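Local coordinates for protein tyrosine--tRNA ligase (Aeropyrum pernix, PDB 2CYA) that probably catalyses the attachment of tyrosine to its cognate tRNA, activating the amino acid with ATP to tyrosyl-adenylate before transferring it to the acceptor end, at residues Ile50-Trp55 / Met239-Pro244; Ser215-Pro220 / Leu277-Tyr282; Thr246-Val251 / Arg259-Ala264; Ala94-Arg99 / Lys352-Ala357; His77-Asp82 / Gly86-Ile91. One frame throughout, in Å; residues are numbered along the deposited sequence.

Interaction 1 of 5, residues Ile50-Trp55 / Met239-Pro244. With SO4 (sulfate ion), chain C.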
# COMPACT_ATOMS: atom_id res chain seq x y z
N ILE A 50 28.30 -0.53 15.82
CA ILE A 50 28.19 -1.45 16.94
C ILE A 50 26.82 -1.58 17.59
O ILE A 50 26.56 -2.57 18.27
CB ILE A 50 29.25 -1.12 18.01
CG1 ILE A 50 29.05 0.31 18.55
CG2 ILE A 50 30.64 -1.29 17.39
CD1 ILE A 50 29.99 0.64 19.71
N GLY A 51 25.95 -0.60 17.36
CA GLY A 51 24.63 -0.65 17.96
C GLY A 51 23.84 -1.85 17.50
O GLY A 51 23.04 -2.41 18.25
N TRP A 52 24.07 -2.25 16.26
CA TRP A 52 23.36 -3.38 15.68
C TRP A 52 23.81 -4.69 16.30
O TRP A 52 23.07 -5.68 16.24
CB TRP A 52 23.60 -3.43 14.16
CG TRP A 52 22.97 -2.28 13.41
CD1 TRP A 52 22.31 -1.20 13.95
CD2 TRP A 52 23.00 -2.07 11.99
NE1 TRP A 52 21.94 -0.33 12.95
CE2 TRP A 52 22.35 -0.83 11.74
CE3 TRP A 52 23.51 -2.79 10.91
CZ2 TRP A 52 22.20 -0.31 10.45
CZ3 TRP A 52 23.36 -2.27 9.62
CH2 TRP A 52 22.71 -1.04 9.40
N LEU A 53 25.00 -4.70 16.91
CA LEU A 53 25.50 -5.93 17.53
C LEU A 53 24.54 -6.39 18.63
O LEU A 53 24.35 -7.59 18.84
CB LEU A 53 26.92 -5.72 18.09
CG LEU A 53 28.11 -5.58 17.10
CD1 LEU A 53 29.39 -5.29 17.87
CD2 LEU A 53 28.27 -6.88 16.29
N VAL A 54 23.92 -5.43 19.32
CA VAL A 54 22.97 -5.76 20.38
C VAL A 54 21.85 -6.66 19.85
O VAL A 54 21.53 -7.67 20.48
CB VAL A 54 22.32 -4.50 21.00
CG1 VAL A 54 21.31 -4.93 22.06
CG2 VAL A 54 23.38 -3.58 21.60
N TRP A 55 21.24 -6.31 18.72
CA TRP A 55 20.18 -7.19 18.24
C TRP A 55 20.75 -8.46 17.59
O TRP A 55 20.10 -9.50 17.58
CB TRP A 55 19.20 -6.46 17.31
CG TRP A 55 19.73 -5.89 16.03
CD1 TRP A 55 19.95 -4.56 15.75
CD2 TRP A 55 19.99 -6.61 14.82
NE1 TRP A 55 20.32 -4.41 14.43
CE2 TRP A 55 20.35 -5.65 13.83
CE3 TRP A 55 19.95 -7.97 14.46
CZ2 TRP A 55 20.66 -6.01 12.52
CZ3 TRP A 55 20.26 -8.32 13.15
CH2 TRP A 55 20.61 -7.34 12.19
N MET A 239 22.45 6.02 17.96
CA MET A 239 23.72 5.91 17.25
C MET A 239 23.36 5.56 15.80
O MET A 239 22.61 4.61 15.56
CB MET A 239 24.59 4.81 17.87
CG MET A 239 26.02 4.79 17.33
SD MET A 239 27.06 3.37 17.83
CE MET A 239 27.97 4.08 19.20
N SER A 240 23.88 6.32 14.85
CA SER A 240 23.59 6.06 13.44
C SER A 240 24.67 6.65 12.55
O SER A 240 25.55 7.38 13.02
CB SER A 240 22.22 6.65 13.06
OG SER A 240 22.20 8.06 13.17
N LYS A 241 24.59 6.35 11.26
CA LYS A 241 25.57 6.83 10.28
C LYS A 241 25.54 8.35 10.01
O LYS A 241 26.35 8.86 9.23
CB LYS A 241 25.41 6.07 8.96
CG LYS A 241 25.73 4.58 9.04
CD LYS A 241 24.61 3.77 9.68
CE LYS A 241 23.39 3.71 8.76
NZ LYS A 241 22.27 2.94 9.35
N SER A 242 24.62 9.06 10.66
CA SER A 242 24.47 10.52 10.49
C SER A 242 25.79 11.28 10.68
O SER A 242 26.34 11.84 9.73
CB SER A 242 23.42 11.06 11.48
OG SER A 242 22.18 10.39 11.34
N LYS A 243 26.28 11.31 11.92
CA LYS A 243 27.55 11.97 12.26
C LYS A 243 28.56 10.88 12.60
O LYS A 243 28.58 10.36 13.72
CB LYS A 243 27.37 12.89 13.47
CG LYS A 243 26.47 14.10 13.23
CD LYS A 243 26.27 14.89 14.52
CE LYS A 243 27.60 15.30 15.14
NZ LYS A 243 27.46 15.87 16.51
N PRO A 244 29.42 10.53 11.63
CA PRO A 244 30.45 9.49 11.79
C PRO A 244 31.10 9.42 13.16
O PRO A 244 31.27 8.34 13.70
CB PRO A 244 31.45 9.83 10.69
CG PRO A 244 30.55 10.33 9.60
CD PRO A 244 29.61 11.25 10.36
S SO4 C . 20.33 3.05 12.27
O1 SO4 C . 20.20 3.06 13.79
O2 SO4 C . 19.26 2.09 11.74
O3 SO4 C . 19.99 4.34 11.80
O4 SO4 C . 21.56 2.40 12.01

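Interaction 2 of 5, residues Ser215-Pro220 / Leu277-Tyr282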
# COMPACT_ATOMS: atom_id res chain seq x y z
N SER A 215 22.91 4.92 22.64
CA SER A 215 22.90 6.35 22.34
C SER A 215 24.10 6.85 21.53
O SER A 215 25.11 6.17 21.39
CB SER A 215 22.82 7.15 23.64
OG SER A 215 21.70 6.76 24.42
N SER A 216 23.95 8.06 21.00
CA SER A 216 25.00 8.71 20.24
C SER A 216 26.16 8.98 21.20
O SER A 216 25.94 9.22 22.38
CB SER A 216 24.49 10.04 19.67
OG SER A 216 25.51 10.74 18.99
N LEU A 217 27.39 8.94 20.69
CA LEU A 217 28.54 9.22 21.54
C LEU A 217 28.62 10.72 21.87
O LEU A 217 29.27 11.11 22.83
CB LEU A 217 29.84 8.80 20.84
CG LEU A 217 30.05 7.34 20.43
CD1 LEU A 217 31.29 7.24 19.56
CD2 LEU A 217 30.17 6.45 21.65
N GLN A 218 27.94 11.54 21.08
CA GLN A 218 27.95 12.99 21.28
C GLN A 218 27.42 13.46 22.64
O GLN A 218 28.15 14.11 23.40
CB GLN A 218 27.19 13.70 20.15
CG GLN A 218 25.68 13.47 20.13
CD GLN A 218 25.05 13.92 18.81
OE1 GLN A 218 25.36 14.99 18.29
NE2 GLN A 218 24.14 13.10 18.28
N GLY A 219 26.17 13.14 22.96
CA GLY A 219 25.64 13.55 24.25
C GLY A 219 24.13 13.54 24.38
O GLY A 219 23.51 12.47 24.29
N PRO A 220 23.50 14.71 24.59
CA PRO A 220 22.04 14.85 24.73
C PRO A 220 21.24 14.09 23.67
O PRO A 220 21.04 14.58 22.56
CB PRO A 220 21.83 16.36 24.65
CG PRO A 220 23.09 16.89 25.28
CD PRO A 220 24.15 16.03 24.64
N LEU A 277 28.78 3.56 29.08
CA LEU A 277 28.31 2.50 29.97
C LEU A 277 27.39 1.54 29.20
O LEU A 277 27.45 0.33 29.40
CB LEU A 277 27.58 3.10 31.18
CG LEU A 277 28.48 3.57 32.33
CD1 LEU A 277 27.64 4.03 33.51
CD2 LEU A 277 29.37 2.41 32.76
N GLU A 278 26.54 2.07 28.33
CA GLU A 278 25.64 1.23 27.54
C GLU A 278 26.47 0.26 26.70
O GLU A 278 26.12 -0.92 26.60
CB GLU A 278 24.79 2.08 26.60
CG GLU A 278 23.88 3.07 27.31
CD GLU A 278 23.07 3.92 26.34
OE1 GLU A 278 23.57 4.26 25.25
OE2 GLU A 278 21.92 4.25 26.69
N ILE A 279 27.55 0.74 26.09
CA ILE A 279 28.39 -0.13 25.29
C ILE A 279 28.95 -1.24 26.18
O ILE A 279 28.95 -2.42 25.81
CB ILE A 279 29.55 0.65 24.67
CG1 ILE A 279 29.01 1.57 23.57
CG2 ILE A 279 30.66 -0.31 24.19
CD1 ILE A 279 30.01 2.53 23.00
N ALA A 280 29.41 -0.87 27.38
CA ALA A 280 29.96 -1.87 28.30
C ALA A 280 28.91 -2.90 28.66
O ALA A 280 29.15 -4.11 28.61
CB ALA A 280 30.48 -1.20 29.56
N ARG A 281 27.73 -2.42 29.01
CA ARG A 281 26.65 -3.31 29.40
C ARG A 281 26.05 -4.17 28.27
O ARG A 281 25.92 -5.39 28.41
CB ARG A 281 25.53 -2.51 30.05
CG ARG A 281 24.38 -3.41 30.52
CD ARG A 281 23.19 -2.63 31.04
NE ARG A 281 22.10 -3.52 31.40
CZ ARG A 281 20.89 -3.12 31.80
NH1 ARG A 281 20.62 -1.83 31.89
NH2 ARG A 281 19.96 -4.02 32.10
N TYR A 282 25.68 -3.53 27.17
CA TYR A 282 25.01 -4.24 26.09
C TYR A 282 25.87 -4.96 25.06
O TYR A 282 25.40 -5.88 24.40
CB TYR A 282 24.06 -3.27 25.37
CG TYR A 282 22.99 -2.73 26.29
CD1 TYR A 282 22.27 -3.58 27.13
CD2 TYR A 282 22.69 -1.36 26.34
CE1 TYR A 282 21.29 -3.10 27.99
CE2 TYR A 282 21.72 -0.87 27.20
CZ TYR A 282 21.02 -1.75 28.02
OH TYR A 282 20.00 -1.30 28.83

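Interaction 3 of 5, residues Thr246-Val251 / Arg259-Ala264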
# COMPACT_ATOMS: atom_id res chain seq x y z
N THR A 246 29.96 10.16 16.00
CA THR A 246 29.07 9.79 17.10
C THR A 246 28.69 8.31 17.06
O THR A 246 27.87 7.86 17.87
CB THR A 246 27.76 10.59 17.06
OG1 THR A 246 27.02 10.26 15.88
CG2 THR A 246 28.07 12.08 17.10
N ALA A 247 29.26 7.58 16.11
CA ALA A 247 28.99 6.16 15.98
C ALA A 247 30.25 5.37 15.63
O ALA A 247 31.09 5.81 14.85
CB ALA A 247 27.93 5.94 14.91
N VAL A 248 30.37 4.19 16.21
CA VAL A 248 31.51 3.34 15.94
C VAL A 248 31.09 2.30 14.91
O VAL A 248 30.20 1.48 15.18
CB VAL A 248 32.00 2.65 17.23
CG1 VAL A 248 33.21 1.77 16.93
CG2 VAL A 248 32.35 3.71 18.27
N PHE A 249 31.68 2.34 13.73
CA PHE A 249 31.32 1.36 12.70
C PHE A 249 32.17 0.10 12.84
O PHE A 249 33.27 0.14 13.39
CB PHE A 249 31.51 1.95 11.30
CG PHE A 249 30.69 3.18 11.06
CD1 PHE A 249 31.23 4.44 11.23
CD2 PHE A 249 29.34 3.07 10.71
CE1 PHE A 249 30.45 5.59 11.07
CE2 PHE A 249 28.55 4.21 10.54
CZ PHE A 249 29.10 5.47 10.72
N VAL A 250 31.65 -1.03 12.34
CA VAL A 250 32.37 -2.28 12.46
C VAL A 250 33.64 -2.29 11.64
O VAL A 250 34.40 -3.24 11.72
CB VAL A 250 31.50 -3.51 12.05
CG1 VAL A 250 30.33 -3.66 13.01
CG2 VAL A 250 31.03 -3.38 10.62
N VAL A 251 33.87 -1.24 10.86
CA VAL A 251 35.09 -1.17 10.07
C VAL A 251 35.98 0.01 10.43
O VAL A 251 36.91 0.34 9.69
CB VAL A 251 34.83 -1.12 8.53
CG1 VAL A 251 34.17 -2.42 8.06
CG2 VAL A 251 33.98 0.10 8.18
N ARG A 259 39.67 7.38 19.45
CA ARG A 259 39.30 8.79 19.36
C ARG A 259 37.83 8.99 19.71
O ARG A 259 37.49 9.78 20.60
CB ARG A 259 39.55 9.34 17.95
CG ARG A 259 39.18 10.82 17.77
CD ARG A 259 38.77 11.09 16.33
NE ARG A 259 39.64 10.34 15.42
CZ ARG A 259 39.23 9.63 14.38
NH1 ARG A 259 40.13 8.98 13.64
NH2 ARG A 259 37.95 9.55 14.06
N LYS A 260 36.95 8.27 19.01
CA LYS A 260 35.52 8.38 19.23
C LYS A 260 35.12 8.09 20.67
O LYS A 260 34.26 8.77 21.22
CB LYS A 260 34.76 7.46 18.28
CG LYS A 260 34.87 7.87 16.82
CD LYS A 260 34.08 6.92 15.92
CE LYS A 260 34.24 7.25 14.45
NZ LYS A 260 33.30 6.43 13.64
N ILE A 261 35.72 7.07 21.28
CA ILE A 261 35.38 6.75 22.66
C ILE A 261 35.95 7.80 23.63
O ILE A 261 35.29 8.22 24.58
CB ILE A 261 35.90 5.35 23.04
CG1 ILE A 261 35.18 4.29 22.19
CG2 ILE A 261 35.70 5.11 24.53
CD1 ILE A 261 33.67 4.31 22.30
N ARG A 262 37.18 8.24 23.38
CA ARG A 262 37.83 9.24 24.22
C ARG A 262 36.98 10.52 24.27
O ARG A 262 36.81 11.12 25.33
CB ARG A 262 39.23 9.53 23.66
CG ARG A 262 40.07 10.52 24.48
CD ARG A 262 41.52 10.55 23.98
NE ARG A 262 41.62 10.95 22.58
CZ ARG A 262 42.15 10.21 21.61
NH1 ARG A 262 42.65 9.00 21.87
NH2 ARG A 262 42.17 10.67 20.37
N LYS A 263 36.43 10.93 23.14
CA LYS A 263 35.60 12.13 23.05
C LYS A 263 34.13 11.91 23.46
O LYS A 263 33.35 12.86 23.49
CB LYS A 263 35.62 12.66 21.62
CG LYS A 263 36.98 13.14 21.12
CD LYS A 263 36.85 13.62 19.68
CE LYS A 263 38.11 14.37 19.23
NZ LYS A 263 37.99 14.83 17.81
N ALA A 264 33.76 10.67 23.76
CA ALA A 264 32.38 10.34 24.10
C ALA A 264 31.78 10.95 25.37
O ALA A 264 32.46 11.11 26.38
CB ALA A 264 32.21 8.82 24.15

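Interaction 4 of 5, residues Ala94-Arg99 / Lys352-Ala357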
# COMPACT_ATOMS: atom_id res chain seq x y z
N ALA A 94 24.58 -3.37 1.61
CA ALA A 94 24.64 -3.18 3.05
C ALA A 94 24.16 -4.46 3.76
O ALA A 94 24.67 -4.81 4.82
CB ALA A 94 23.79 -1.96 3.49
N ALA A 95 23.19 -5.15 3.15
CA ALA A 95 22.65 -6.40 3.71
C ALA A 95 23.67 -7.55 3.62
O ALA A 95 23.75 -8.39 4.53
CB ALA A 95 21.35 -6.79 2.99
N ARG A 96 24.43 -7.60 2.53
CA ARG A 96 25.44 -8.66 2.40
C ARG A 96 26.50 -8.46 3.49
O ARG A 96 27.02 -9.41 4.05
CB ARG A 96 26.11 -8.63 1.04
CG ARG A 96 25.19 -8.93 -0.12
CD ARG A 96 26.01 -9.38 -1.33
NE ARG A 96 26.87 -8.31 -1.84
CZ ARG A 96 26.44 -7.30 -2.59
NH1 ARG A 96 25.15 -7.22 -2.92
NH2 ARG A 96 27.29 -6.37 -3.00
N ILE A 97 26.81 -7.21 3.80
CA ILE A 97 27.79 -6.92 4.83
C ILE A 97 27.24 -7.33 6.21
O ILE A 97 27.95 -7.93 7.02
CB ILE A 97 28.17 -5.43 4.81
CG1 ILE A 97 28.92 -5.14 3.50
CG2 ILE A 97 29.06 -5.08 6.00
CD1 ILE A 97 29.29 -3.67 3.30
N VAL A 98 25.98 -7.03 6.46
CA VAL A 98 25.36 -7.41 7.72
C VAL A 98 25.46 -8.93 7.92
O VAL A 98 25.76 -9.39 9.02
CB VAL A 98 23.88 -6.93 7.77
CG1 VAL A 98 23.09 -7.65 8.88
CG2 VAL A 98 23.86 -5.40 8.02
N ARG A 99 25.22 -9.73 6.87
CA ARG A 99 25.31 -11.18 7.03
C ARG A 99 26.71 -11.60 7.46
O ARG A 99 26.87 -12.48 8.30
CB ARG A 99 24.95 -11.93 5.75
CG ARG A 99 23.48 -12.03 5.48
CD ARG A 99 23.18 -12.87 4.25
NE ARG A 99 22.39 -12.09 3.30
CZ ARG A 99 22.79 -11.76 2.07
NH1 ARG A 99 23.98 -12.15 1.62
NH2 ARG A 99 22.02 -10.99 1.31
N LYS A 352 34.77 -5.57 0.31
CA LYS A 352 35.47 -4.31 0.50
C LYS A 352 34.98 -3.35 -0.57
O LYS A 352 34.81 -2.15 -0.33
CB LYS A 352 36.99 -4.50 0.39
CG LYS A 352 37.78 -3.22 0.63
CD LYS A 352 39.28 -3.49 0.79
CE LYS A 352 40.05 -2.23 1.19
NZ LYS A 352 40.15 -1.24 0.07
N ARG A 353 34.75 -3.89 -1.77
CA ARG A 353 34.26 -3.12 -2.91
C ARG A 353 32.88 -2.56 -2.61
O ARG A 353 32.60 -1.40 -2.88
CB ARG A 353 34.19 -4.00 -4.16
CG ARG A 353 35.45 -3.96 -5.02
CD ARG A 353 35.23 -4.71 -6.33
NE ARG A 353 35.38 -6.16 -6.19
CZ ARG A 353 34.46 -7.04 -6.57
NH1 ARG A 353 33.32 -6.63 -7.11
NH2 ARG A 353 34.70 -8.35 -6.42
N ALA A 354 32.01 -3.40 -2.06
CA ALA A 354 30.66 -2.98 -1.73
C ALA A 354 30.72 -1.92 -0.64
O ALA A 354 29.98 -0.93 -0.67
CB ALA A 354 29.84 -4.17 -1.25
N LEU A 355 31.61 -2.13 0.33
CA LEU A 355 31.76 -1.18 1.42
C LEU A 355 32.11 0.20 0.89
O LEU A 355 31.62 1.22 1.39
CB LEU A 355 32.85 -1.65 2.39
CG LEU A 355 33.17 -0.68 3.53
CD1 LEU A 355 31.93 -0.51 4.42
CD2 LEU A 355 34.35 -1.22 4.33
N GLU A 356 32.96 0.24 -0.12
CA GLU A 356 33.39 1.51 -0.70
C GLU A 356 32.27 2.15 -1.53
O GLU A 356 32.07 3.36 -1.48
CB GLU A 356 34.69 1.28 -1.50
CG GLU A 356 35.76 0.57 -0.61
CD GLU A 356 37.14 0.44 -1.23
OE1 GLU A 356 37.26 -0.08 -2.36
OE2 GLU A 356 38.12 0.85 -0.55
N ALA A 357 31.52 1.34 -2.27
CA ALA A 357 30.42 1.90 -3.04
C ALA A 357 29.47 2.55 -2.03
O ALA A 357 29.04 3.70 -2.21
CB ALA A 357 29.69 0.80 -3.83

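Interaction 5 of 5, residues His77-Asp82 / Gly86-Ile91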
# COMPACT_ATOMS: atom_id res chain seq x y z
N HIS A 77 11.57 -1.16 2.77
CA HIS A 77 11.36 -0.21 3.85
C HIS A 77 12.46 0.84 3.81
O HIS A 77 12.20 2.02 4.00
CB HIS A 77 11.38 -0.93 5.20
CG HIS A 77 10.35 -2.01 5.33
ND1 HIS A 77 9.18 -1.83 6.04
CD2 HIS A 77 10.31 -3.27 4.84
CE1 HIS A 77 8.47 -2.94 5.98
NE2 HIS A 77 9.13 -3.83 5.26
N ALA A 78 13.70 0.41 3.56
CA ALA A 78 14.84 1.33 3.51
C ALA A 78 14.62 2.29 2.34
O ALA A 78 14.91 3.49 2.43
CB ALA A 78 16.15 0.54 3.30
N TYR A 79 14.11 1.74 1.25
CA TYR A 79 13.84 2.59 0.09
C TYR A 79 12.81 3.64 0.49
O TYR A 79 12.97 4.81 0.21
CB TYR A 79 13.29 1.76 -1.07
CG TYR A 79 12.96 2.60 -2.29
CD1 TYR A 79 13.96 3.05 -3.15
CD2 TYR A 79 11.64 2.92 -2.60
CE1 TYR A 79 13.65 3.79 -4.29
CE2 TYR A 79 11.32 3.66 -3.73
CZ TYR A 79 12.33 4.09 -4.57
OH TYR A 79 12.00 4.79 -5.72
N ILE A 80 11.75 3.21 1.16
CA ILE A 80 10.73 4.15 1.57
C ILE A 80 11.33 5.29 2.38
O ILE A 80 10.95 6.45 2.20
CB ILE A 80 9.60 3.45 2.36
CG1 ILE A 80 8.78 2.59 1.38
CG2 ILE A 80 8.71 4.49 3.05
CD1 ILE A 80 7.71 1.75 2.04
N ASN A 81 12.31 4.98 3.24
CA ASN A 81 12.97 6.02 4.03
C ASN A 81 14.15 6.66 3.29
O ASN A 81 14.97 7.34 3.90
CB ASN A 81 13.47 5.45 5.36
CG ASN A 81 12.37 5.33 6.38
OD1 ASN A 81 11.42 6.10 6.38
ND2 ASN A 81 12.50 4.36 7.28
N ASP A 82 14.24 6.44 1.98
CA ASP A 82 15.31 7.00 1.17
C ASP A 82 16.74 6.74 1.63
O ASP A 82 17.65 7.54 1.34
CB ASP A 82 15.09 8.51 1.01
CG ASP A 82 13.80 8.83 0.28
OD1 ASP A 82 13.62 8.32 -0.86
OD2 ASP A 82 12.98 9.58 0.85
N GLY A 86 17.98 5.73 -1.90
CA GLY A 86 17.05 4.84 -2.58
C GLY A 86 17.72 3.93 -3.59
O GLY A 86 17.05 3.29 -4.40
N ASP A 87 19.04 3.88 -3.55
CA ASP A 87 19.81 3.03 -4.47
C ASP A 87 19.70 1.59 -3.97
O ASP A 87 20.41 1.19 -3.05
CB ASP A 87 21.28 3.48 -4.47
CG ASP A 87 22.10 2.82 -5.55
OD1 ASP A 87 21.95 1.59 -5.78
OD2 ASP A 87 22.92 3.54 -6.17
N MET A 88 18.82 0.82 -4.58
CA MET A 88 18.60 -0.56 -4.19
C MET A 88 19.84 -1.46 -4.19
O MET A 88 19.91 -2.41 -3.41
CB MET A 88 17.49 -1.18 -5.04
CG MET A 88 16.10 -0.57 -4.80
SD MET A 88 15.57 -0.66 -3.04
CE MET A 88 15.19 -2.40 -2.92
N ASP A 89 20.80 -1.17 -5.07
CA ASP A 89 22.03 -1.96 -5.14
C ASP A 89 22.88 -1.76 -3.88
O ASP A 89 23.50 -2.70 -3.38
CB ASP A 89 22.87 -1.56 -6.35
CG ASP A 89 22.17 -1.80 -7.66
OD1 ASP A 89 21.81 -2.96 -7.94
OD2 ASP A 89 21.98 -0.82 -8.42
N LEU A 90 22.93 -0.52 -3.42
CA LEU A 90 23.69 -0.17 -2.24
C LEU A 90 23.01 -0.71 -0.99
O LEU A 90 23.66 -1.10 -0.02
CB LEU A 90 23.81 1.35 -2.16
CG LEU A 90 25.09 2.01 -2.68
CD1 LEU A 90 25.65 1.30 -3.91
CD2 LEU A 90 24.77 3.46 -2.98
N ILE A 91 21.68 -0.75 -1.02
CA ILE A 91 20.93 -1.26 0.11
C ILE A 91 21.18 -2.76 0.23
O ILE A 91 21.37 -3.28 1.32
CB ILE A 91 19.43 -0.99 -0.05
CG1 ILE A 91 19.18 0.51 0.05
CG2 ILE A 91 18.63 -1.78 1.01
CD1 ILE A 91 17.71 0.90 -0.13

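Interaction 1 of 5, residues Ile50-Trp55 / Met239-Pro244
Lys241 of the KMSKS motif reaches across to the indole of Trp52, and a sulfate ion lies between them. CB and CG of Lys241 run beside the ring of Phe249, and bends at chi2 (77°) and chi3 (70°) then swing the chain toward the sulfate. Lys241 CD passes 4.1 Å from sulfate O4, CE keeps about the same distance, and Lys241 NZ donates to O4 at 2.8 Å. Lys241 NZ also sits 3.4 Å from Trp52 CZ2, arriving obliquely at the indole, and has a further hydrogen bond to Ser45 OG. The lysine is poorly ordered, and its exact path is less sure than that of its partners. Trp52 NE1 also donates to sulfate O4, at 2.9 Å, through a bent bond of 130°, with the ion at the ring edge; His49 NE2 holds the sulfate too. The site is consistent with an ATP-binding pocket, all three side chains being inferred ATP ligands. A leucine in place of Trp52 would probably leave sulfate O4 without one of its donors and the lysine tip without its aromatic neighbour. At the backbone end of the contact, Met239 SD packs on Ile50 CG1 at 3.7 Å. The contact thus sets the start of helix 51-64 against the KMSKS loop, with helix 88-104 touching Trp52 through Val98 and helices 275-284 and 323-346 packing on Ile50.

Interaction 2 of 5, residues Ser215-Pro220 / Leu277-Tyr282
Glu278 and Ser215 join helix 275-284 to the long loop that leads from strand 207-211 into the KMSKS region of this class I synthetase. Glu278 points from the helix toward the loop. With CG anti to the carbonyl carbon (chi1 -62°) and an extended chain beyond it, its carboxylate reaches the serine backbone. There Ser215 N gives Glu278 OE1 a short, almost straight hydrogen bond, 2.8 Å long. The hydroxyl of the same serine lies in front of the carboxylate, Ser215 OG 3.2 Å from Glu278 OE1 and 3.4 Å from OE2. Both of these approaches are weak, leaving the backbone N-H as the firm part of the grip. The negative charge is therefore held mainly by a backbone donor, and the bond ties the loop, soon after strand 207-211, to helix 275-284. Beside this polar pair the contact turns apolar: Leu217 CD2 meets Ile279 CD1 at 4.1 Å, the two side chains crossing at roughly a right angle. Ile279 continues this greasy patch to Ile261 of helix 254-262 and to Val330 and Leu334 of helix 323-346, while Leu217 also lies on Lys260. In the principal bond the serine N-H comes to the syn side of Glu278 OE1, only 17° out of the carboxylate plane, with an N-H...O angle of 172°.

Interaction 3 of 5, residues Thr246-Val251 / Arg259-Ala264
The ring of Phe249, which also touches Lys241 of the KMSKS motif, has the ammonium group of Lys260 beside its CD1-CE1 side. Lys260 NZ lies 3.7 Å from Phe249 CD1 and approaches obliquely, neither squarely over the ring nor in its plane, while the two side chains cross at about a right angle. The lysine comes from helix 254-262 with every torsion beyond CG near 180°, and this full stretch carries NZ to the backbone of the facing loop. There Lys260 NZ donates to Ala247 O over 2.6 Å, with a C=O...N angle of 165°, close to head-on at the oxygen. Two more acceptors complete the grip: Pro244 O, and the carboxylate of Asp252 in a salt bridge. The same Asp252 oxygen accepts from Phe249 N, tying the loop backbone and the lysine to one carboxylate. A methionine in place of Lys260 would probably leave the carbonyls of Ala247 and Pro244 without this donor and the Asp252 charge without its mate. Alongside, the contact is apolar: Val248 CG2 touches Lys260 CD and Ile261 CD1, each at 4.3 Å. A buried lysine satisfied by two carbonyls and a carboxylate here pins the chain just after the KMSKS motif of a class I synthetase to the helix that follows, close beside the inferred ATP site.

Interaction 4 of 5, residues Ala94-Arg99 / Lys352-Ala357
Helix 349-360 rests Ala354 and Leu355 on Arg96 and Ile97 of helix 88-104, and it carries its shortest sound side-chain bond one turn along itself: Lys352 NZ to Glu356 OE2, 3.0 Å, a salt bridge from residue i to i+4. The ammonium group meets OE2 from above, 51° out of the carboxylate plane. Neither Lys352 nor Glu356 touches residues 94-99, and both are exposed; the ion pair stays within its own helix, and the joint itself is mostly van der Waals contact. Ile97 is its centre. Directed at the partner helix, with CG1 and CD1 extended (chi2 177°), it drives Ile97 CD1 onto the backbone of Leu355, 4.0 Å from CA and 4.1 Å from N, and then meets Leu355 CB at 4.2 Å. The methyl thus meets the backbone of the partner helix and not the end of the Leu355 side chain. Met351 and Ile358 of the same helix complete the seat of Ile97. Nearer the solvent, Arg96 bends at chi3 (-66°) and lays its guanidinium obliquely beside Ala354, Arg96 NH2 lying 3.8 Å from Ala354 CB. It is a van der Waals neighbour there and bonds to neither helix segment. Helix 88-104 belongs to the crossover between the neighbouring parallel strands 68-73 and 113-116 of the Rossmann-type catalytic fold, and the contact is plain helix-on-helix packing of the chain's last helix against it.

Interaction 5 of 5, residues His77-Asp82 / Gly86-Ile91
The turn between helix 75-80 and helix 88-104 brings Tyr79 against Gly86. A Schellman motif closes the first helix: Asp82, the C-prime residue with positive phi, sends its N-H to Tyr79 O at 2.7 Å, and Lys83 N bonds to Ala78 O. Asp87 N-caps the second, its OD1 accepting weak bonds from the N-H groups of Asp89 and Leu90. Between them the Tyr79 ring, swung out with CG opposite the backbone N (chi1 179°), presents its edge to Gly86 O, which lies in the ring plane 3.3 Å from Tyr79 CD1. Met88 SD makes an oblique Met-aromatic contact, 5.0 Å from the Tyr79 ring centroid and 54° off its normal. Ile91 CD1 fills the inner side, 3.8 Å from Ala78 CB. Asp82 bonds to Lys135 of the second subunit, setting the turn at the dimer interface. Gly86 has positive phi, which suits glycine, and its CA lies close to the Tyr79 ring. Ring edge, sulfur and aliphatic packing thus hold the turn, with charge directed to the other subunit.

From the N terminus, residues 50-55 open interaction 1, whose loop spans most of the catalytic fold. Within that loop interaction 5 closes at once, across a three-residue turn, and helix 88-104 then runs on to supply the first half of interaction 4. Residues 215-220 open interaction 2 before 239-244 close interaction 1, so these two cross; interactions 1 and 4 cross as well. Interaction 3 forms and shuts wholly within the loop of interaction 2, and both lie within the span of interaction 4, which the last helix closes. Interactions 1, 2 and 3 touch one another around the KMSKS loop, while Val98 packs interaction 4 against Trp52.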